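Local coordinates for protein hydratase ChsH1 (Mycobacterium tuberculosis, PDB 4W78) that hydrates the double bond of a steroid enoyl-CoA intermediate in cholesterol side-chain degradation, working in complex with its partner ChsH2, at residues R111-L114 with P115-V119; D25-Q29 with P30-N34; G86-I89 with K90-D93. All coordinates share one frame; numbering follows the deposited sequence.

Contact 1: R111-L114 with P115-V119; sequences RYLL and PGEQV
Arg111 and Glu117 face each other across a tight turn, their side chains running in from opposite directions to form an end-on, two-pronged salt bridge. NH1 of Arg111 donates an almost straight bond of 2.9 Å to the syn lone pair of Glu117 OE1, which lies in the guanidinium plane. The second prong, Arg111 NH2 to Glu117 OE2, is also 2.9 Å long but more bent (147°), in keeping with the 32° twist between the two flat groups. An extended chain from CG to NE lets Arg111 span the gap, and its NE makes a further salt bridge with Glu153. NH1 also reaches back to the carbonyl O of Tyr112 at 3.0 Å, which helps fix the rotation of the guanidinium group.

Hydrogen bonds to the backbone complete the turn. Glu117 OE1 takes a second donor, Leu114 N, at 2.9 Å on its anti side, so this one oxygen ties the arginine to the start of the turn. Three N-H donors, two on OE1 and one on OE2, would probably favour the charged form of Glu117. In return, Glu117 N binds Leu114 O at 3.0 Å, closing a type II beta turn from Leu114 to Glu117. Pro115 and Gly116 fill its two corners, and the positive phi of Gly116 (103°) suits the second.

One apolar contact bridges the turn's two arms: CD1 of Leu113 meets CG2 of Val119 at 3.6 Å, the two side chains crossing at about a right angle.

The turn links strand 99-109 to strand 119-134 of the hotdog-type sheet. Arg111, Glu117 and Val119 pack on Val150 of strand 139-150, Arg111 and Leu113 rest on Val155 of strand 153-165, and Tyr112 reaches the ChsH2 chain, where its OH bonds Ile73 N.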
ATOM      1  N   ARG A 111      12.353 -22.603   3.740  1.00 16.79           N
ATOM      2  CA  ARG A 111      11.867 -22.503   5.111  1.00 17.81           C
ATOM      3  C   ARG A 111      11.048 -21.232   5.253  1.00 17.41           C
ATOM      4  O   ARG A 111      11.020 -20.392   4.342  1.00 17.01           O
ATOM      5  CB  ARG A 111      13.027 -22.482   6.120  1.00 20.58           C
ATOM      6  CG  ARG A 111      13.953 -21.265   6.026  1.00 19.28           C
ATOM      7  CD  ARG A 111      14.782 -21.168   7.298  1.00 20.53           C
ATOM      8  NE  ARG A 111      15.810 -20.133   7.243  1.00 22.62           N
ATOM      9  CZ  ARG A 111      15.644 -18.883   7.664  1.00 19.50           C
ATOM     10  NH1 ARG A 111      14.476 -18.479   8.149  1.00 18.47           N
ATOM     11  NH2 ARG A 111      16.656 -18.027   7.582  1.00 18.57           N
ATOM     12  N   TYR A 112      10.386 -21.093   6.398  1.00 15.50           N
ATOM     13  CA  TYR A 112       9.640 -19.892   6.734  1.00 14.09           C
ATOM     14  C   TYR A 112      10.594 -18.844   7.308  1.00 15.79           C
ATOM     15  O   TYR A 112      11.562 -19.181   8.009  1.00 18.58           O
ATOM     16  CB  TYR A 112       8.537 -20.223   7.760  1.00 16.90           C
ATOM     17  CG  TYR A 112       7.302 -20.863   7.152  1.00 16.73           C
ATOM     18  CD1 TYR A 112       7.377 -22.086   6.485  1.00 19.87           C
ATOM     19  CD2 TYR A 112       6.065 -20.251   7.253  1.00 14.77           C
ATOM     20  CE1 TYR A 112       6.246 -22.666   5.918  1.00 18.58           C
ATOM     21  CE2 TYR A 112       4.928 -20.825   6.712  1.00 15.24           C
ATOM     22  CZ  TYR A 112       5.023 -22.025   6.037  1.00 17.23           C
ATOM     23  OH  TYR A 112       3.890 -22.579   5.486  1.00 17.30           O
ATOM     24  N   LEU A 113      10.331 -17.578   7.000  1.00 14.53           N
ATOM     25  CA  LEU A 113      11.150 -16.473   7.510  1.00 14.04           C
ATOM     26  C   LEU A 113      10.563 -15.826   8.758  1.00 13.85           C
ATOM     27  O   LEU A 113       9.343 -15.801   8.957  1.00 14.81           O
ATOM     28  CB  LEU A 113      11.321 -15.409   6.430  1.00 12.54           C
ATOM     29  CG  LEU A 113      11.838 -15.930   5.095  1.00 16.86           C
ATOM     30  CD1 LEU A 113      11.921 -14.765   4.122  1.00 16.78           C
ATOM     31  CD2 LEU A 113      13.195 -16.626   5.267  1.00 20.36           C
ATOM     32  N   LEU A 114      11.440 -15.274   9.589  1.00 15.87           N
ATOM     33  CA  LEU A 114      11.036 -14.598  10.815  1.00 15.45           C
ATOM     34  C   LEU A 114      11.190 -13.084  10.695  1.00 14.13           C
ATOM     35  O   LEU A 114      12.124 -12.606  10.053  1.00 14.88           O
ATOM     36  CB  LEU A 114      11.912 -15.083  11.972  1.00 18.40           C
ATOM     37  CG  LEU A 114      11.903 -16.585  12.245  1.00 22.93           C
ATOM     38  CD1 LEU A 114      13.082 -16.956  13.146  1.00 23.76           C
ATOM     39  CD2 LEU A 114      10.588 -16.965  12.916  1.00 25.58           C
ATOM     40  N   PRO A 115      10.269 -12.315  11.302  1.00 14.49           N
ATOM     41  CA  PRO A 115      10.495 -10.872  11.413  1.00 14.98           C
ATOM     42  C   PRO A 115      11.909 -10.559  11.915  1.00 16.13           C
ATOM     43  O   PRO A 115      12.399 -11.220  12.839  1.00 18.24           O
ATOM     44  CB  PRO A 115       9.438 -10.434  12.427  1.00 18.66           C
ATOM     45  CG  PRO A 115       8.298 -11.394  12.178  1.00 19.41           C
ATOM     46  CD  PRO A 115       8.961 -12.718  11.857  1.00 17.44           C
ATOM     47  N   GLY A 116      12.555  -9.591  11.272  1.00 15.97           N
ATOM     48  CA  GLY A 116      13.916  -9.207  11.605  1.00 17.05           C
ATOM     49  C   GLY A 116      14.938  -9.753  10.625  1.00 16.65           C
ATOM     50  O   GLY A 116      16.026  -9.194  10.478  1.00 17.70           O
ATOM     51  N   GLU A 117      14.592 -10.836   9.930  1.00 15.81           N
ATOM     52  CA  GLU A 117      15.502 -11.392   8.937  1.00 15.23           C
ATOM     53  C   GLU A 117      15.547 -10.522   7.695  1.00 15.77           C
ATOM     54  O   GLU A 117      14.514 -10.033   7.244  1.00 17.86           O
ATOM     55  CB  GLU A 117      15.125 -12.824   8.581  1.00 16.25           C
ATOM     56  CG  GLU A 117      15.249 -13.762   9.769  1.00 21.48           C
ATOM     57  CD  GLU A 117      15.275 -15.216   9.363  1.00 22.53           C
ATOM     58  OE1 GLU A 117      14.225 -15.738   8.932  1.00 21.67           O
ATOM     59  OE2 GLU A 117      16.358 -15.829   9.478  1.00 22.68           O
ATOM     60  N   GLN A 118      16.752 -10.318   7.179  1.00 15.81           N
ATOM     61  CA  GLN A 118      17.008  -9.470   6.016  1.00 19.04           C
ATOM     62  C   GLN A 118      17.248 -10.327   4.771  1.00 14.50           C
ATOM     63  O   GLN A 118      18.226 -11.068   4.700  1.00 17.12           O
ATOM     64  CB  GLN A 118      18.246  -8.605   6.280  1.00 26.14           C
ATOM     65  CG  GLN A 118      18.784  -7.861   5.065  1.00 28.23           C
ATOM     66  CD  GLN A 118      17.884  -6.708   4.651  1.00 28.30           C
ATOM     67  OE1 GLN A 118      17.675  -5.762   5.419  1.00 31.80           O
ATOM     68  NE2 GLN A 118      17.353  -6.775   3.432  1.00 26.07           N
ATOM     69  N   VAL A 119      16.360 -10.215   3.790  1.00 13.84           N
ATOM     70  CA  VAL A 119      16.458 -11.007   2.561  1.00 12.49           C
ATOM     71  C   VAL A 119      17.203 -10.257   1.461  1.00 12.86           C
ATOM     72  O   VAL A 119      17.167  -9.023   1.402  1.00 16.31           O
ATOM     73  CB  VAL A 119      15.036 -11.391   2.067  1.00 22.20           C
ATOM     74  CG1 VAL A 119      15.074 -12.116   0.748  1.00 26.05           C
ATOM     75  CG2 VAL A 119      14.327 -12.247   3.122  1.00 20.14           C
TER

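Contact 2: D25-Q29 with P30-N34; sequences DPVNQ and PMINN
Asn28 turns its amide toward Met31 because CG sits between the backbone N and the carbonyl carbon (chi1 66°), which carries OD1 over the first turn of the helix. Gln29, with CG opposite its own N (chi1 -164°) and a bend at chi2, instead folds its amide along the helix toward Asn33.

The first arrangement is an N-cap. Asn28 OD1 accepts from Met31 N at 2.9 Å, the donor standing 35° out of the amide's carbonyl plane. The other end of the same amide is held too: ND2 gives a nearly straight bond of 2.9 Å to Pro26 O and a weak one to Met31 SD. Bonds at both ends thus fix the flip of the group, while the main-chain O of Asn28 accepts from Ile32 N at 3.1 Å. The cap thus supplies an acceptor for Met31 N at the start of helix 29-39. Pro30, which has no N-H, sits in the first turn, a place where helices commonly accept proline.

Across one turn, from Gln29 to Asn33, NE2 of Gln29 donates to OD1 of Asn33 at 3.0 Å, well above that carbonyl's plane, and also to Tyr46 O. The same two residues are joined through the backbone, Asn33 N to Gln29 O at 2.7 Å. Asn33 ND2 bonds Asp25 of the second subunit, another copy of this protein, and Asp25 here repays the bond through its OD1. Trp70 of helix 67-70 packs against Val27, Asn28, Met31 and Ile32.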
ATOM      1  N   ASP A  25      13.509  -3.422   3.492  1.00 13.92           N
ATOM      2  CA  ASP A  25      13.293  -3.640   4.923  1.00 14.61           C
ATOM      3  C   ASP A  25      13.577  -5.089   5.260  1.00 13.46           C
ATOM      4  O   ASP A  25      13.423  -5.969   4.418  1.00 13.77           O
ATOM      5  CB  ASP A  25      11.820  -3.377   5.303  1.00 15.41           C
ATOM      6  CG  ASP A  25      11.235  -2.158   4.617  1.00 21.01           C
ATOM      7  OD1 ASP A  25      11.542  -1.039   5.053  1.00 22.68           O
ATOM      8  OD2 ASP A  25      10.475  -2.330   3.640  1.00 22.84           O
ATOM      9  N   PRO A  26      13.951  -5.357   6.517  1.00 13.75           N
ATOM     10  CA  PRO A  26      13.895  -6.736   6.984  1.00 12.90           C
ATOM     11  C   PRO A  26      12.449  -7.213   6.948  1.00 13.45           C
ATOM     12  O   PRO A  26      11.545  -6.384   6.925  1.00 14.31           O
ATOM     13  CB  PRO A  26      14.347  -6.635   8.447  1.00 15.67           C
ATOM     14  CG  PRO A  26      14.973  -5.277   8.581  1.00 22.45           C
ATOM     15  CD  PRO A  26      14.268  -4.411   7.597  1.00 18.14           C
ATOM     16  N   VAL A  27      12.235  -8.529   6.937  1.00 12.43           N
ATOM     17  CA  VAL A  27      10.892  -9.074   7.158  1.00 12.75           C
ATOM     18  C   VAL A  27      10.340  -8.389   8.400  1.00 12.64           C
ATOM     19  O   VAL A  27      11.059  -8.226   9.402  1.00 13.22           O
ATOM     20  CB  VAL A  27      10.970 -10.594   7.373  1.00 14.62           C
ATOM     21  CG1 VAL A  27       9.590 -11.175   7.738  1.00 13.53           C
ATOM     22  CG2 VAL A  27      11.549 -11.268   6.117  1.00 14.82           C
ATOM     23  N   ASN A  28       9.090  -7.938   8.340  1.00 12.02           N
ATOM     24  CA  ASN A  28       8.571  -7.127   9.438  1.00 10.72           C
ATOM     25  C   ASN A  28       7.067  -7.257   9.606  1.00 10.55           C
ATOM     26  O   ASN A  28       6.342  -7.453   8.628  1.00 10.33           O
ATOM     27  CB  ASN A  28       8.961  -5.653   9.251  1.00 12.19           C
ATOM     28  CG  ASN A  28       8.316  -5.030   8.051  1.00 12.63           C
ATOM     29  OD1 ASN A  28       7.209  -4.497   8.139  1.00 11.15           O
ATOM     30  ND2 ASN A  28       9.013  -5.065   6.917  1.00 11.37           N
ATOM     31  N   GLN A  29       6.627  -7.157  10.855  1.00 11.39           N
ATOM     32  CA  GLN A  29       5.218  -7.313  11.193  1.00 14.01           C
ATOM     33  C   GLN A  29       4.269  -6.296  10.517  1.00 12.21           C
ATOM     34  O   GLN A  29       3.195  -6.698  10.074  1.00 11.09           O
ATOM     35  CB  GLN A  29       5.008  -7.340  12.715  1.00 13.40           C
ATOM     36  CG  GLN A  29       3.626  -7.877  13.089  1.00 14.43           C
ATOM     37  CD  GLN A  29       3.490  -9.349  12.732  1.00 15.91           C
ATOM     38  OE1 GLN A  29       4.393 -10.134  13.028  1.00 17.57           O
ATOM     39  NE2 GLN A  29       2.374  -9.730  12.090  1.00 14.03           N
ATOM     40  N   PRO A  30       4.640  -4.995  10.446  1.00 11.14           N
ATOM     41  CA  PRO A  30       3.708  -4.049   9.818  1.00 10.88           C
ATOM     42  C   PRO A  30       3.368  -4.425   8.382  1.00 11.01           C
ATOM     43  O   PRO A  30       2.191  -4.358   8.002  1.00 10.46           O
ATOM     44  CB  PRO A  30       4.457  -2.704   9.899  1.00 11.31           C
ATOM     45  CG  PRO A  30       5.294  -2.856  11.151  1.00 13.05           C
ATOM     46  CD  PRO A  30       5.779  -4.293  11.079  1.00 11.83           C
ATOM     47  N   MET A  31       4.359  -4.858   7.612  1.00  9.90           N
ATOM     48  CA  MET A  31       4.082  -5.284   6.238  1.00  9.82           C
ATOM     49  C   MET A  31       3.373  -6.637   6.144  1.00  9.66           C
ATOM     50  O   MET A  31       2.549  -6.815   5.266  1.00 10.28           O
ATOM     51  CB  MET A  31       5.355  -5.270   5.405  1.00 10.19           C
ATOM     52  CG  MET A  31       5.806  -3.872   5.133  1.00  9.58           C
ATOM     53  SD  MET A  31       7.330  -3.741   4.198  1.00 15.16           S
ATOM     54  CE  MET A  31       7.005  -4.863   2.835  1.00 22.07           C
ATOM     55  N   ILE A  32       3.657  -7.565   7.052  1.00  8.88           N
ATOM     56  CA  ILE A  32       2.885  -8.791   7.137  1.00  9.38           C
ATOM     57  C   ILE A  32       1.429  -8.435   7.416  1.00 11.13           C
ATOM     58  O   ILE A  32       0.517  -8.988   6.777  1.00  9.41           O
ATOM     59  CB  ILE A  32       3.406  -9.715   8.249  1.00 10.01           C
ATOM     60  CG1 ILE A  32       4.805 -10.243   7.881  1.00 10.40           C
ATOM     61  CG2 ILE A  32       2.419 -10.868   8.501  1.00 11.48           C
ATOM     62  CD1 ILE A  32       5.457 -11.016   9.009  1.00 10.62           C
ATOM     63  N   ASN A  33       1.217  -7.511   8.354  1.00 10.51           N
ATOM     64  CA  ASN A  33      -0.142  -7.081   8.691  1.00 10.87           C
ATOM     65  C   ASN A  33      -0.874  -6.516   7.482  1.00  9.69           C
ATOM     66  O   ASN A  33      -2.028  -6.867   7.241  1.00 12.58           O
ATOM     67  CB  ASN A  33      -0.142  -6.054   9.827  1.00 11.53           C
ATOM     68  CG  ASN A  33       0.172  -6.674  11.196  1.00 12.69           C
ATOM     69  OD1 ASN A  33       0.064  -7.882  11.380  1.00 13.82           O
ATOM     70  ND2 ASN A  33       0.524  -5.839  12.166  1.00 14.33           N
ATOM     71  N   ASN A  34      -0.213  -5.643   6.725  1.00 11.06           N
ATOM     72  CA  ASN A  34      -0.856  -5.041   5.565  1.00  9.80           C
ATOM     73  C   ASN A  34      -1.263  -6.124   4.575  1.00 10.56           C
ATOM     74  O   ASN A  34      -2.338  -6.061   3.970  1.00  9.34           O
ATOM     75  CB  ASN A  34       0.074  -4.035   4.880  1.00 10.96           C
ATOM     76  CG  ASN A  34       0.271  -2.750   5.688  1.00 12.28           C
ATOM     77  OD1 ASN A  34      -0.503  -2.433   6.587  1.00 14.12           O
ATOM     78  ND2 ASN A  34       1.306  -2.000   5.341  1.00 13.52           N
TER

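Contact 3: G86-I89 with K90-D93; sequences GPII and KLFD
Helix 85-94 is a short amphipathic helix, and Ile88 and Phe92 form its inward-facing stripe, one turn apart. Their side chains lie side by side and point the same way. CG2 of Ile88 meets the Phe92 ring at its edge, in the ring plane, 3.8 Å from CD2. That methyl is placed there by a first torsion setting CG2 opposite the backbone N of Ile88 and beside its carbonyl carbon, which brings it to the ring of the residue four places on.

Four successive main-chain bonds of the i to i+4 kind span the two segments: Lys90 N to Gly86 O (3.1 Å), Leu91 N to Pro87 O (3.0 Å), Phe92 N to Ile88 O (3.1 Å) and Asp93 N to Ile89 O (2.9 Å). Within this hotdog-clan chain the Ile88 and Phe92 stripe packs on the antiparallel sheet: Ile88 touches Leu125 and Ile142, and Phe92 touches Val128 and Ile142 and meets the ring of Trp140 with planes at about 45°. Helix 3-13 also touches the stripe, Ile12 against Ile88 and Ile5 against Phe92, and extends to Pro87 and Leu91.

On a neighbouring face the pairing is mixed. Asp93 lies alongside Ile89, its OD2 3.5 Å from CG2 of Ile89, while its OD1 forms a salt bridge with Lys164 of strand 153-165. Lys90, on the exposed side, bends its chain to reach Asp94 in another salt bridge.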
ATOM      1  N   GLY A  86      17.024  -6.173 -17.733  1.00 21.80           N
ATOM      2  CA  GLY A  86      17.150  -4.919 -18.466  1.00 23.32           C
ATOM      3  C   GLY A  86      17.638  -5.080 -19.895  1.00 22.54           C
ATOM      4  O   GLY A  86      16.958  -4.671 -20.838  1.00 21.80           O
ATOM      5  N   PRO A  87      18.837  -5.659 -20.073  1.00 20.20           N
ATOM      6  CA  PRO A  87      19.395  -5.894 -21.407  1.00 21.83           C
ATOM      7  C   PRO A  87      18.510  -6.789 -22.275  1.00 20.51           C
ATOM      8  O   PRO A  87      18.445  -6.572 -23.488  1.00 22.66           O
ATOM      9  CB  PRO A  87      20.717  -6.601 -21.110  1.00 27.74           C
ATOM     10  CG  PRO A  87      21.069  -6.181 -19.729  1.00 27.17           C
ATOM     11  CD  PRO A  87      19.813  -5.929 -19.002  1.00 23.65           C
ATOM     12  N   ILE A  88      17.864  -7.779 -21.666  1.00 18.64           N
ATOM     13  CA  ILE A  88      17.000  -8.696 -22.398  1.00 21.26           C
ATOM     14  C   ILE A  88      15.769  -7.977 -22.931  1.00 20.42           C
ATOM     15  O   ILE A  88      15.404  -8.142 -24.101  1.00 20.94           O
ATOM     16  CB  ILE A  88      16.574  -9.878 -21.514  1.00 24.28           C
ATOM     17  CG1 ILE A  88      17.703 -10.894 -21.445  1.00 25.45           C
ATOM     18  CG2 ILE A  88      15.304 -10.542 -22.055  1.00 28.01           C
ATOM     19  CD1 ILE A  88      17.935 -11.612 -22.756  1.00 27.39           C
ATOM     20  N   ILE A  89      15.150  -7.163 -22.084  1.00 22.88           N
ATOM     21  CA  ILE A  89      13.980  -6.395 -22.513  1.00 26.12           C
ATOM     22  C   ILE A  89      14.328  -5.431 -23.651  1.00 24.92           C
ATOM     23  O   ILE A  89      13.593  -5.335 -24.631  1.00 26.63           O
ATOM     24  CB  ILE A  89      13.329  -5.617 -21.348  1.00 26.45           C
ATOM     25  CG1 ILE A  89      12.794  -6.578 -20.283  1.00 26.56           C
ATOM     26  CG2 ILE A  89      12.217  -4.695 -21.873  1.00 29.18           C
ATOM     27  CD1 ILE A  89      11.809  -7.622 -20.792  1.00 29.07           C
ATOM     28  N   LYS A  90      15.456  -4.729 -23.535  1.00 23.39           N
ATOM     29  CA  LYS A  90      15.915  -3.854 -24.612  1.00 25.92           C
ATOM     30  C   LYS A  90      16.159  -4.602 -25.924  1.00 26.13           C
ATOM     31  O   LYS A  90      15.745  -4.149 -26.987  1.00 26.58           O
ATOM     32  CB  LYS A  90      17.187  -3.105 -24.194  1.00 27.95           C
ATOM     33  CG  LYS A  90      17.712  -2.116 -25.234  1.00 32.22           C
ATOM     34  CD  LYS A  90      16.746  -0.960 -25.449  1.00 36.13           C
ATOM     35  CE  LYS A  90      17.445   0.253 -26.060  1.00 37.87           C
ATOM     36  NZ  LYS A  90      18.204  -0.066 -27.302  1.00 40.40           N
ATOM     37  N   LEU A  91      16.842  -5.739 -25.840  1.00 23.02           N
ATOM     38  CA  LEU A  91      17.113  -6.576 -27.000  1.00 26.03           C
ATOM     39  C   LEU A  91      15.821  -6.891 -27.750  1.00 26.54           C
ATOM     40  O   LEU A  91      15.729  -6.659 -28.955  1.00 27.48           O
ATOM     41  CB  LEU A  91      17.787  -7.880 -26.557  1.00 26.12           C
ATOM     42  CG  LEU A  91      18.145  -8.910 -27.629  1.00 26.55           C
ATOM     43  CD1 LEU A  91      19.229  -8.361 -28.553  1.00 26.82           C
ATOM     44  CD2 LEU A  91      18.580 -10.226 -26.985  1.00 27.32           C
ATOM     45  N   PHE A  92      14.821  -7.398 -27.028  1.00 24.22           N
ATOM     46  CA  PHE A  92      13.565  -7.811 -27.671  1.00 22.29           C
ATOM     47  C   PHE A  92      12.667  -6.662 -28.116  1.00 23.59           C
ATOM     48  O   PHE A  92      12.011  -6.752 -29.161  1.00 25.39           O
ATOM     49  CB  PHE A  92      12.814  -8.837 -26.812  1.00 20.72           C
ATOM     50  CG  PHE A  92      13.472 -10.182 -26.815  1.00 21.18           C
ATOM     51  CD1 PHE A  92      13.403 -10.983 -27.944  1.00 23.75           C
ATOM     52  CD2 PHE A  92      14.205 -10.623 -25.724  1.00 22.25           C
ATOM     53  CE1 PHE A  92      14.036 -12.210 -27.973  1.00 26.89           C
ATOM     54  CE2 PHE A  92      14.834 -11.858 -25.745  1.00 23.03           C
ATOM     55  CZ  PHE A  92      14.749 -12.653 -26.868  1.00 24.75           C
ATOM     56  N   ASP A  93      12.658  -5.575 -27.350  1.00 25.84           N
ATOM     57  CA  ASP A  93      11.961  -4.365 -27.784  1.00 28.11           C
ATOM     58  C   ASP A  93      12.520  -3.863 -29.107  1.00 29.63           C
ATOM     59  O   ASP A  93      11.768  -3.467 -30.007  1.00 29.33           O
ATOM     60  CB  ASP A  93      12.082  -3.259 -26.735  1.00 28.60           C
ATOM     61  CG  ASP A  93      11.150  -3.461 -25.562  1.00 31.63           C
ATOM     62  OD1 ASP A  93      10.278  -4.353 -25.635  1.00 31.75           O
ATOM     63  OD2 ASP A  93      11.283  -2.721 -24.565  1.00 35.37           O
TER

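All three contacts are local, yet their chemistry follows their surroundings. Contact 2 is the most buried and meets a second copy of the protein, and its amides find partners within residues 25-34, at Tyr46 and across the subunit boundary. Contact 1, partly buried, relies on an ion pair and a turn. These two touch: Gly116 N and Glu117 O probably hydrogen-bond to Val27 O and N, joining the turn before strand 119-134 to the approach to helix 29-39. Contact 3 lies on the opposite side of the chain's centre, about 33 Å from either by centres, and combines apolar packing on the sheet with one salt bridge to the sheet (Asp93) and one along the exposed side of the helix (Lys90).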